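Local coordinates for protein aminoglycoside phosphotransferase (Alicyclobacillus acidocaldarius subsp. acidocaldarius, PDB 4PDY) that probably transfers a phosphate group to a small-molecule acceptor, at residues R252-L260 with C277-I287; K289-R300 with L339-L349. All coordinates share one frame; numbering follows the deposited sequence.

Contact 1 (R252-L260 with C277-I287)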
loop_
_atom_site.group_PDB
_atom_site.type_symbol
_atom_site.label_atom_id
_atom_site.label_comp_id
_atom_site.label_asym_id
_atom_site.label_seq_id
_atom_site.Cartn_x
_atom_site.Cartn_y
_atom_site.Cartn_z
ATOM N N ARG A 252 -10.907 2.694 -6.052
ATOM C CA ARG A 252 -9.966 3.743 -5.713
ATOM C C ARG A 252 -9.831 3.968 -4.212
ATOM O O ARG A 252 -8.747 4.300 -3.712
ATOM C CB ARG A 252 -10.345 5.028 -6.441
ATOM C CG ARG A 252 -9.284 6.095 -6.379
ATOM C CD ARG A 252 -9.549 7.253 -7.307
ATOM N NE ARG A 252 -10.617 8.121 -6.791
ATOM C CZ ARG A 252 -10.726 9.421 -7.047
ATOM N NH1 ARG A 252 -9.830 10.039 -7.824
ATOM N NH2 ARG A 252 -11.709 10.129 -6.502
ATOM N N ALA A 253 -10.909 3.782 -3.468
ATOM C CA ALA A 253 -10.894 3.931 -2.032
ATOM C C ALA A 253 -9.823 3.088 -1.333
ATOM O O ALA A 253 -9.372 3.441 -0.232
ATOM C CB ALA A 253 -12.279 3.584 -1.465
ATOM N N LEU A 254 -9.453 1.950 -1.920
ATOM C CA LEU A 254 -8.421 1.123 -1.290
ATOM C C LEU A 254 -7.065 1.830 -1.233
ATOM O O LEU A 254 -6.481 1.914 -0.166
ATOM C CB LEU A 254 -8.281 -0.211 -1.983
ATOM C CG LEU A 254 -9.448 -1.195 -1.815
ATOM C CD1 LEU A 254 -9.147 -2.497 -2.530
ATOM C CD2 LEU A 254 -9.756 -1.454 -0.348
ATOM N N ASP A 255 -6.609 2.372 -2.355
ATOM C CA ASP A 255 -5.354 3.106 -2.347
ATOM C C ASP A 255 -5.488 4.351 -1.469
ATOM O O ASP A 255 -4.568 4.695 -0.724
ATOM C CB ASP A 255 -4.943 3.499 -3.771
ATOM C CG ASP A 255 -4.069 2.440 -4.500
ATOM O OD1 ASP A 255 -3.613 1.426 -3.906
ATOM O OD2 ASP A 255 -3.880 2.644 -5.731
HETATM N N MSE A 256 -6.627 5.038 -1.550
HETATM C CA MSE A 256 -6.805 6.251 -0.770
HETATM C C MSE A 256 -6.749 5.982 0.717
HETATM O O MSE A 256 -6.053 6.682 1.459
HETATM C CB MSE A 256 -8.098 6.937 -1.203
HETATM C CG MSE A 256 -8.120 8.381 -0.736
HETATM SE SE MSE A 256 -9.824 9.212 -1.201
HETATM C CE MSE A 256 -10.120 8.825 -3.107
ATOM N N ALA A 257 -7.474 4.956 1.169
ATOM C CA ALA A 257 -7.504 4.605 2.582
ATOM C C ALA A 257 -6.149 4.097 3.068
ATOM O O ALA A 257 -5.783 4.345 4.201
ATOM C CB ALA A 257 -8.606 3.575 2.866
ATOM N N HIS A 258 -5.471 3.302 2.256
ATOM C CA HIS A 258 -4.150 2.791 2.672
ATOM C C HIS A 258 -3.101 3.908 2.822
ATOM O O HIS A 258 -2.407 3.942 3.834
ATOM C CB HIS A 258 -3.674 1.672 1.734
ATOM C CG HIS A 258 -4.589 0.478 1.713
ATOM N ND1 HIS A 258 -4.697 -0.348 0.621
ATOM C CD2 HIS A 258 -5.473 0.012 2.627
ATOM C CE1 HIS A 258 -5.577 -1.305 0.875
ATOM N NE2 HIS A 258 -6.046 -1.119 2.096
ATOM N N LEU A 259 -3.083 4.839 1.887
ATOM C CA LEU A 259 -2.238 6.018 2.024
ATOM C C LEU A 259 -2.608 6.807 3.269
ATOM O O LEU A 259 -1.744 7.211 4.057
ATOM C CB LEU A 259 -2.349 6.898 0.792
ATOM C CG LEU A 259 -1.529 8.198 0.859
ATOM C CD1 LEU A 259 -0.028 7.958 1.052
ATOM C CD2 LEU A 259 -1.762 9.000 -0.390
ATOM N N LEU A 260 -3.913 7.031 3.467
ATOM C CA LEU A 260 -4.331 7.803 4.612
ATOM C C LEU A 260 -3.953 7.134 5.929
ATOM O O LEU A 260 -3.531 7.791 6.870
ATOM C CB LEU A 260 -5.847 8.057 4.553
ATOM C CG LEU A 260 -6.311 9.094 3.534
ATOM C CD1 LEU A 260 -7.795 8.970 3.217
ATOM C CD2 LEU A 260 -6.046 10.511 4.032
ATOM N N CYS A 277 -4.136 14.608 0.766
ATOM C CA CYS A 277 -4.530 13.430 0.028
ATOM C C CYS A 277 -5.852 13.629 -0.747
ATOM O O CYS A 277 -5.911 13.428 -1.956
ATOM C CB CYS A 277 -4.670 12.276 1.002
ATOM S SG CYS A 277 -5.240 10.721 0.314
ATOM N N PHE A 278 -6.906 14.061 -0.050
ATOM C CA PHE A 278 -8.230 14.165 -0.671
ATOM C C PHE A 278 -8.193 15.198 -1.802
ATOM O O PHE A 278 -8.732 14.975 -2.875
ATOM C CB PHE A 278 -9.289 14.593 0.349
ATOM C CG PHE A 278 -9.626 13.543 1.383
ATOM C CD1 PHE A 278 -9.905 12.243 1.005
ATOM C CD2 PHE A 278 -9.726 13.877 2.723
ATOM C CE1 PHE A 278 -10.249 11.294 1.943
ATOM C CE2 PHE A 278 -10.079 12.923 3.668
ATOM C CZ PHE A 278 -10.329 11.633 3.275
ATOM N N LEU A 279 -7.532 16.330 -1.555
ATOM C CA LEU A 279 -7.472 17.377 -2.563
ATOM C C LEU A 279 -6.871 16.851 -3.873
ATOM O O LEU A 279 -7.302 17.214 -4.959
ATOM C CB LEU A 279 -6.631 18.556 -2.062
ATOM C CG LEU A 279 -6.706 19.861 -2.842
ATOM C CD1 LEU A 279 -8.081 20.494 -2.654
ATOM C CD2 LEU A 279 -5.606 20.811 -2.376
ATOM N N HIS A 280 -5.831 16.013 -3.761
ATOM C CA HIS A 280 -5.130 15.555 -4.949
ATOM C C HIS A 280 -5.785 14.371 -5.638
ATOM O O HIS A 280 -5.670 14.251 -6.845
ATOM C CB HIS A 280 -3.639 15.343 -4.650
ATOM C CG HIS A 280 -2.934 16.640 -4.449
ATOM N ND1 HIS A 280 -2.978 17.327 -3.261
ATOM C CD2 HIS A 280 -2.232 17.416 -5.311
ATOM C CE1 HIS A 280 -2.345 18.483 -3.400
ATOM N NE2 HIS A 280 -1.860 18.544 -4.627
ATOM N N PHE A 281 -6.507 13.519 -4.897
ATOM C CA PHE A 281 -7.422 12.574 -5.564
ATOM C C PHE A 281 -8.544 13.328 -6.301
ATOM O O PHE A 281 -8.839 13.060 -7.465
ATOM C CB PHE A 281 -8.011 11.550 -4.573
ATOM C CG PHE A 281 -7.126 10.357 -4.342
ATOM C CD1 PHE A 281 -7.221 9.250 -5.172
ATOM C CD2 PHE A 281 -6.220 10.324 -3.294
ATOM C CE1 PHE A 281 -6.402 8.146 -4.987
ATOM C CE2 PHE A 281 -5.404 9.218 -3.084
ATOM C CZ PHE A 281 -5.513 8.121 -3.922
ATOM N N ASP A 282 -9.138 14.295 -5.610
ATOM C CA ASP A 282 -10.249 15.073 -6.162
ATOM C C ASP A 282 -9.862 15.815 -7.430
ATOM O O ASP A 282 -10.669 15.933 -8.340
ATOM C CB ASP A 282 -10.758 16.060 -5.113
ATOM C CG ASP A 282 -12.125 16.598 -5.429
ATOM O OD1 ASP A 282 -13.135 15.882 -5.217
ATOM O OD2 ASP A 282 -12.189 17.752 -5.856
ATOM N N ALA A 283 -8.615 16.301 -7.489
ATOM C CA ALA A 283 -8.115 17.038 -8.654
ATOM C C ALA A 283 -8.140 16.188 -9.931
ATOM O O ALA A 283 -8.372 16.696 -11.024
ATOM C CB ALA A 283 -6.699 17.534 -8.383
ATOM N N VAL A 284 -7.905 14.893 -9.789
ATOM C CA VAL A 284 -7.954 13.988 -10.932
ATOM C C VAL A 284 -9.401 13.592 -11.270
ATOM O O VAL A 284 -9.802 13.617 -12.427
ATOM C CB VAL A 284 -7.066 12.751 -10.684
ATOM C CG1 VAL A 284 -7.162 11.777 -11.840
ATOM C CG2 VAL A 284 -5.621 13.183 -10.455
ATOM N N ARG A 285 -10.162 13.229 -10.248
ATOM C CA ARG A 285 -11.580 12.899 -10.389
ATOM C C ARG A 285 -12.247 13.148 -9.053
ATOM O O ARG A 285 -11.760 12.696 -8.033
ATOM C CB ARG A 285 -11.761 11.449 -10.834
ATOM C CG ARG A 285 -13.203 11.021 -11.027
ATOM C CD ARG A 285 -13.305 9.689 -11.749
ATOM N NE ARG A 285 -14.694 9.342 -12.036
ATOM C CZ ARG A 285 -15.423 9.862 -13.025
ATOM N NH1 ARG A 285 -14.915 10.779 -13.848
ATOM N NH2 ARG A 285 -16.680 9.467 -13.186
ATOM N N ASN A 286 -13.383 13.852 -9.093
ATOM C CA ASN A 286 -14.213 14.155 -7.926
ATOM C C ASN A 286 -14.363 12.980 -6.984
ATOM O O ASN A 286 -14.600 11.854 -7.438
ATOM C CB ASN A 286 -15.623 14.554 -8.404
ATOM C CG ASN A 286 -16.568 14.901 -7.258
ATOM O OD1 ASN A 286 -16.323 15.838 -6.503
ATOM N ND2 ASN A 286 -17.660 14.148 -7.132
ATOM N N ILE A 287 -14.252 13.228 -5.681
ATOM C CA ILE A 287 -14.582 12.209 -4.693
ATOM C C ILE A 287 -16.058 12.361 -4.295
ATOM O O ILE A 287 -16.427 13.339 -3.622
ATOM C CB ILE A 287 -13.733 12.368 -3.424
ATOM C CG1 ILE A 287 -12.232 12.373 -3.760
ATOM C CG2 ILE A 287 -14.022 11.265 -2.424
ATOM C CD1 ILE A 287 -11.377 12.797 -2.576
#
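In the helical lobe of this kinase-like fold, the antiparallel pair of helices 252-266 and 271-284 meets through R252, M256 and F281, and illustrates how one ring can serve an apolar neighbour over its face and an arginine at its edge. The short segments' axes come no closer than 11.2 Å, a gap that long side chains bridge. M256, a selenomethionine described here in one of its two conformers, lays CG over the face of the F281 ring, 3.9 Å from the centroid, in a CH-pi contact. Its bend at chi3 (-50°) folds M256 CE back over the same ring, 3.6 Å from F281 CG, while SE makes a Met-aromatic contact with the edge of F278. R252 passes the rim of F281 with its guanidinium perpendicular to the ring. R252 NH1 and NH2 converge end-on upon R285 O, NH2 at 3.0 Å, and R252 NH1 also donates, from above the carbonyl plane, to F281 O at 3.2 Å. E291 forms a salt bridge with R252 NH2, so the group is held fast where helix 271-284 ends. Putting an alanine in place of R252 would probably leave R285 O without its two guanidinium donors and the E291 carboxylate without its charged mate. Helix 121-137 touches F281 with A128 and A132. Farther along, C277 SG rests 3.8 Å from L260 CG, and L260 CD1 touches F278 CE1 at 3.6 Å.

Contact 2 (K289-R300 with L339-L349)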
loop_
_atom_site.group_PDB
_atom_site.type_symbol
_atom_site.label_atom_id
_atom_site.label_comp_id
_atom_site.label_asym_id
_atom_site.label_seq_id
_atom_site.Cartn_x
_atom_site.Cartn_y
_atom_site.Cartn_z
ATOM N N LYS A 289 -19.591 11.514 -2.213
ATOM C CA LYS A 289 -19.845 11.215 -0.817
ATOM C C LYS A 289 -19.645 9.721 -0.500
ATOM O O LYS A 289 -19.078 9.389 0.547
ATOM C CB LYS A 289 -21.266 11.633 -0.449
ATOM C CG LYS A 289 -21.607 11.522 1.025
ATOM C CD LYS A 289 -22.969 12.163 1.322
ATOM C CE LYS A 289 -23.281 12.038 2.796
ATOM N NZ LYS A 289 -24.619 12.589 3.120
ATOM N N SER A 290 -20.139 8.841 -1.385
ATOM C CA SER A 290 -20.059 7.416 -1.129
ATOM C C SER A 290 -18.605 6.922 -1.096
ATOM O O SER A 290 -18.314 5.957 -0.419
ATOM C CB SER A 290 -20.869 6.603 -2.151
ATOM O OG SER A 290 -20.481 6.841 -3.498
ATOM N N GLU A 291 -17.723 7.564 -1.867
ATOM C CA GLU A 291 -16.291 7.200 -1.846
ATOM C C GLU A 291 -15.675 7.616 -0.528
ATOM O O GLU A 291 -14.883 6.867 0.060
ATOM C CB GLU A 291 -15.538 7.801 -3.030
ATOM C CG GLU A 291 -14.056 7.423 -3.096
ATOM C CD GLU A 291 -13.479 7.745 -4.446
ATOM O OE1 GLU A 291 -13.594 8.906 -4.848
ATOM O OE2 GLU A 291 -12.882 6.856 -5.085
ATOM N N TYR A 292 -15.999 8.816 -0.063
ATOM C CA TYR A 292 -15.559 9.225 1.273
ATOM C C TYR A 292 -16.011 8.208 2.304
ATOM O O TYR A 292 -15.301 7.868 3.227
ATOM C CB TYR A 292 -16.101 10.589 1.659
ATOM C CG TYR A 292 -15.342 11.787 1.174
ATOM C CD1 TYR A 292 -14.098 12.092 1.725
ATOM C CD2 TYR A 292 -15.852 12.626 0.198
ATOM C CE1 TYR A 292 -13.389 13.206 1.326
ATOM C CE2 TYR A 292 -15.148 13.747 -0.213
ATOM C CZ TYR A 292 -13.901 14.022 0.348
ATOM O OH TYR A 292 -13.146 15.120 -0.026
ATOM N N ARG A 293 -17.269 7.768 2.185
ATOM C CA ARG A 293 -17.809 6.851 3.199
ATOM C C ARG A 293 -17.118 5.490 3.172
ATOM O O ARG A 293 -16.908 4.888 4.218
ATOM C CB ARG A 293 -19.324 6.718 3.061
ATOM C CG ARG A 293 -20.002 8.069 3.136
ATOM C CD ARG A 293 -21.027 8.189 4.221
ATOM N NE ARG A 293 -22.040 7.152 4.145
ATOM C CZ ARG A 293 -22.681 6.663 5.199
ATOM N NH1 ARG A 293 -23.574 5.705 5.024
ATOM N NH2 ARG A 293 -22.439 7.128 6.426
ATOM N N ALA A 294 -16.782 5.003 1.978
ATOM C CA ALA A 294 -15.996 3.773 1.867
ATOM C C ALA A 294 -14.620 3.923 2.537
ATOM O O ALA A 294 -14.162 3.032 3.239
ATOM C CB ALA A 294 -15.830 3.372 0.417
ATOM N N VAL A 295 -13.965 5.063 2.307
ATOM C CA VAL A 295 -12.690 5.354 2.953
ATOM C C VAL A 295 -12.884 5.409 4.477
ATOM O O VAL A 295 -12.093 4.845 5.217
ATOM C CB VAL A 295 -12.092 6.673 2.417
ATOM C CG1 VAL A 295 -10.929 7.116 3.283
ATOM C CG2 VAL A 295 -11.646 6.521 0.973
ATOM N N GLU A 296 -13.963 6.058 4.947
ATOM C CA GLU A 296 -14.212 6.085 6.372
ATOM C C GLU A 296 -14.410 4.680 6.964
ATOM O O GLU A 296 -13.960 4.404 8.078
ATOM C CB GLU A 296 -15.465 6.894 6.680
ATOM C CG GLU A 296 -15.326 8.387 6.444
ATOM C CD GLU A 296 -16.599 9.118 6.816
ATOM O OE1 GLU A 296 -17.610 9.008 6.079
ATOM O OE2 GLU A 296 -16.580 9.784 7.864
ATOM N N ALA A 297 -15.109 3.812 6.235
ATOM C CA ALA A 297 -15.327 2.446 6.709
ATOM C C ALA A 297 -13.998 1.743 6.975
ATOM O O ALA A 297 -13.792 1.075 8.006
ATOM C CB ALA A 297 -16.129 1.643 5.691
ATOM N N ILE A 298 -13.071 1.931 6.040
ATOM C CA ILE A 298 -11.776 1.300 6.165
ATOM C C ILE A 298 -10.988 1.932 7.326
ATOM O O ILE A 298 -10.464 1.218 8.176
ATOM C CB ILE A 298 -10.988 1.397 4.842
ATOM C CG1 ILE A 298 -11.650 0.570 3.747
ATOM C CG2 ILE A 298 -9.551 0.907 5.018
ATOM C CD1 ILE A 298 -11.292 1.006 2.352
ATOM N N LEU A 299 -10.873 3.263 7.341
ATOM C CA LEU A 299 -10.126 3.931 8.405
ATOM C C LEU A 299 -10.666 3.751 9.809
ATOM O O LEU A 299 -9.903 3.704 10.773
ATOM C CB LEU A 299 -10.052 5.415 8.178
ATOM C CG LEU A 299 -9.255 5.893 7.008
ATOM C CD1 LEU A 299 -9.291 7.408 6.964
ATOM C CD2 LEU A 299 -7.827 5.385 7.140
ATOM N N ARG A 300 -11.990 3.628 9.931
ATOM C CA ARG A 300 -12.585 3.490 11.241
ATOM C C ARG A 300 -12.214 2.159 11.886
ATOM O O ARG A 300 -12.141 2.058 13.111
ATOM C CB ARG A 300 -14.116 3.599 11.115
ATOM C CG ARG A 300 -14.938 3.319 12.371
ATOM C CD ARG A 300 -14.623 4.211 13.546
ATOM N NE ARG A 300 -15.093 5.568 13.344
ATOM C CZ ARG A 300 -14.955 6.554 14.231
ATOM N NH1 ARG A 300 -15.459 7.747 13.950
ATOM N NH2 ARG A 300 -14.342 6.343 15.400
ATOM N N LEU A 339 -11.307 11.308 13.033
ATOM C CA LEU A 339 -12.385 10.575 12.383
ATOM C C LEU A 339 -13.723 11.256 12.607
ATOM O O LEU A 339 -14.553 11.239 11.721
ATOM C CB LEU A 339 -12.417 9.115 12.811
ATOM C CG LEU A 339 -11.170 8.307 12.420
ATOM C CD1 LEU A 339 -11.188 6.966 13.136
ATOM C CD2 LEU A 339 -11.082 8.125 10.913
ATOM N N ALA A 340 -13.890 11.888 13.761
ATOM C CA ALA A 340 -15.101 12.642 14.072
ATOM C C ALA A 340 -15.289 13.853 13.174
ATOM O O ALA A 340 -16.372 14.109 12.645
ATOM C CB ALA A 340 -15.082 13.075 15.520
ATOM N N SER A 341 -14.222 14.624 12.998
ATOM C CA SER A 341 -14.274 15.801 12.135
ATOM C C SER A 341 -14.473 15.404 10.670
ATOM O O SER A 341 -15.204 16.082 9.948
ATOM C CB SER A 341 -13.017 16.671 12.292
ATOM O OG SER A 341 -11.854 15.910 12.076
ATOM N N LEU A 342 -13.851 14.308 10.231
ATOM C CA LEU A 342 -14.043 13.842 8.858
ATOM C C LEU A 342 -15.507 13.424 8.622
ATOM O O LEU A 342 -16.088 13.739 7.595
ATOM C CB LEU A 342 -13.104 12.691 8.502
ATOM C CG LEU A 342 -13.272 12.048 7.123
ATOM C CD1 LEU A 342 -13.087 13.071 6.016
ATOM C CD2 LEU A 342 -12.308 10.872 6.972
ATOM N N ARG A 343 -16.083 12.720 9.584
ATOM C CA ARG A 343 -17.492 12.326 9.499
ATOM C C ARG A 343 -18.400 13.542 9.343
ATOM O O ARG A 343 -19.320 13.549 8.522
ATOM C CB ARG A 343 -17.851 11.540 10.743
ATOM C CG ARG A 343 -19.310 11.130 10.795
ATOM C CD ARG A 343 -19.554 10.044 11.843
ATOM N NE ARG A 343 -19.000 10.399 13.146
ATOM C CZ ARG A 343 -18.690 9.541 14.112
ATOM N NH1 ARG A 343 -18.150 9.999 15.237
ATOM N NH2 ARG A 343 -18.887 8.239 13.958
ATOM N N GLN A 344 -18.122 14.583 10.116
ATOM C CA GLN A 344 -18.881 15.818 9.992
ATOM C C GLN A 344 -18.674 16.439 8.615
ATOM O O GLN A 344 -19.647 16.899 7.997
ATOM C CB GLN A 344 -18.529 16.798 11.116
ATOM C CG GLN A 344 -19.040 16.348 12.471
ATOM C CD GLN A 344 -18.622 17.271 13.595
ATOM O OE1 GLN A 344 -17.982 18.300 13.371
ATOM N NE2 GLN A 344 -19.003 16.920 14.817
ATOM N N GLN A 345 -17.417 16.467 8.143
ATOM C CA GLN A 345 -17.098 17.022 6.820
ATOM C C GLN A 345 -17.915 16.328 5.723
ATOM O O GLN A 345 -18.466 16.973 4.835
ATOM C CB GLN A 345 -15.594 16.912 6.518
ATOM C CG GLN A 345 -15.145 17.581 5.220
ATOM C CD GLN A 345 -15.195 19.098 5.273
ATOM O OE1 GLN A 345 -15.362 19.689 6.330
ATOM N NE2 GLN A 345 -15.057 19.730 4.122
ATOM N N VAL A 346 -18.004 15.000 5.804
ATOM C CA VAL A 346 -18.672 14.216 4.779
ATOM C C VAL A 346 -20.185 14.492 4.761
ATOM O O VAL A 346 -20.825 14.413 3.713
ATOM C CB VAL A 346 -18.322 12.732 4.975
ATOM C CG1 VAL A 346 -19.117 11.850 4.046
ATOM C CG2 VAL A 346 -16.833 12.524 4.709
ATOM N N GLU A 347 -20.737 14.841 5.918
ATOM C CA GLU A 347 -22.130 15.286 6.010
ATOM C C GLU A 347 -22.399 16.692 5.460
ATOM O O GLU A 347 -23.542 17.011 5.178
ATOM C CB GLU A 347 -22.616 15.189 7.461
ATOM C CG GLU A 347 -23.069 13.797 7.864
ATOM C CD GLU A 347 -23.980 13.142 6.831
ATOM O OE1 GLU A 347 -25.089 13.672 6.586
ATOM O OE2 GLU A 347 -23.585 12.098 6.256
ATOM N N HIS A 348 -21.393 17.547 5.329
ATOM C CA HIS A 348 -21.607 18.831 4.650
ATOM C C HIS A 348 -20.566 19.043 3.559
ATOM O O HIS A 348 -19.727 19.960 3.623
ATOM C CB HIS A 348 -21.659 20.005 5.635
ATOM C CG HIS A 348 -20.495 20.072 6.576
ATOM N ND1 HIS A 348 -19.222 20.406 6.168
ATOM C CD2 HIS A 348 -20.423 19.872 7.912
ATOM C CE1 HIS A 348 -18.415 20.393 7.213
ATOM N NE2 HIS A 348 -19.115 20.065 8.281
ATOM N N LEU A 349 -20.606 18.147 2.579
ATOM C CA LEU A 349 -19.824 18.313 1.341
ATOM C C LEU A 349 -20.496 19.295 0.375
ATOM O O LEU A 349 -19.943 20.354 0.063
ATOM C CB LEU A 349 -19.595 16.975 0.629
ATOM C CG LEU A 349 -18.739 15.939 1.357
ATOM C CD1 LEU A 349 -18.801 14.614 0.622
ATOM C CD2 LEU A 349 -17.289 16.399 1.499
HETATM O O HOH W 1 -14.710 9.301 9.761
#
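Apolar packing between K289-R300 and L339-L349 centres on V346, whose side chain enters as a knob among K289, Y292, R293 and E296. V346 CG2 meets Y292 CB at 3.7 Å, and V346 CG1 packs against the CG atoms of K289 and R293. Beyond it, at the end of the modelled chain, L349 brings CD1 to 3.6 Å from Y292 CD2; at the other end of the pair, L339 packs its CD2 branch against L299. Charged groups line the margins. The fully extended K289 carries NZ to 3.3 Å from E347 OE2, a salt bridge whose hydrogen bond is weak. R300, bent at chi2 (59°) and chi3 (71°), turns a face of its guanidinium to L339, with R300 NH1 3.5 Å from L339 CB. R300 NH1 also stands over the face of the R343 guanidinium, 3.5 Å from R343 NH2, and D195, paired with R300 NH2, probably offsets part of this like-charge approach. Water supplies the remaining link: one molecule donates both to E296 OE2 at 2.7 Å and to L339 O at 2.8 Å, which gives the buried carboxylate a partner and ties it to the facing backbone. With segment axes 10.3 Å apart and 163° between their directions, this is an antiparallel helix pair with a knob-into-hole contact, part of the helical lobe of the kinase-like fold.

How the contacts relate
Contacts 1 and 2 follow in series along the chain, with centres about 12 Å apart, and helix 289-300 is shared by both neighbourhoods. E291 OE1 receives R252 NH2 at 2.8 Å, and I298 CG2 lies 3.6 Å from A257 CB. The Y292 ring serves both contacts: it meets F278 edge-to-face, and Y292 CD2, which touches L349, also lies 3.5 Å from I287 CG2. Four helices are thus joined through helix 289-300. The histidine seen in the structure is bound by a separate set of residues, including W110, Q114 and L232, none belonging to either contact. A bound thiocyanate, probably from the crystallisation liquor, lies about 4 Å from the F278 side chain, and L342 has a thiocyanate about 5 Å from its side chain.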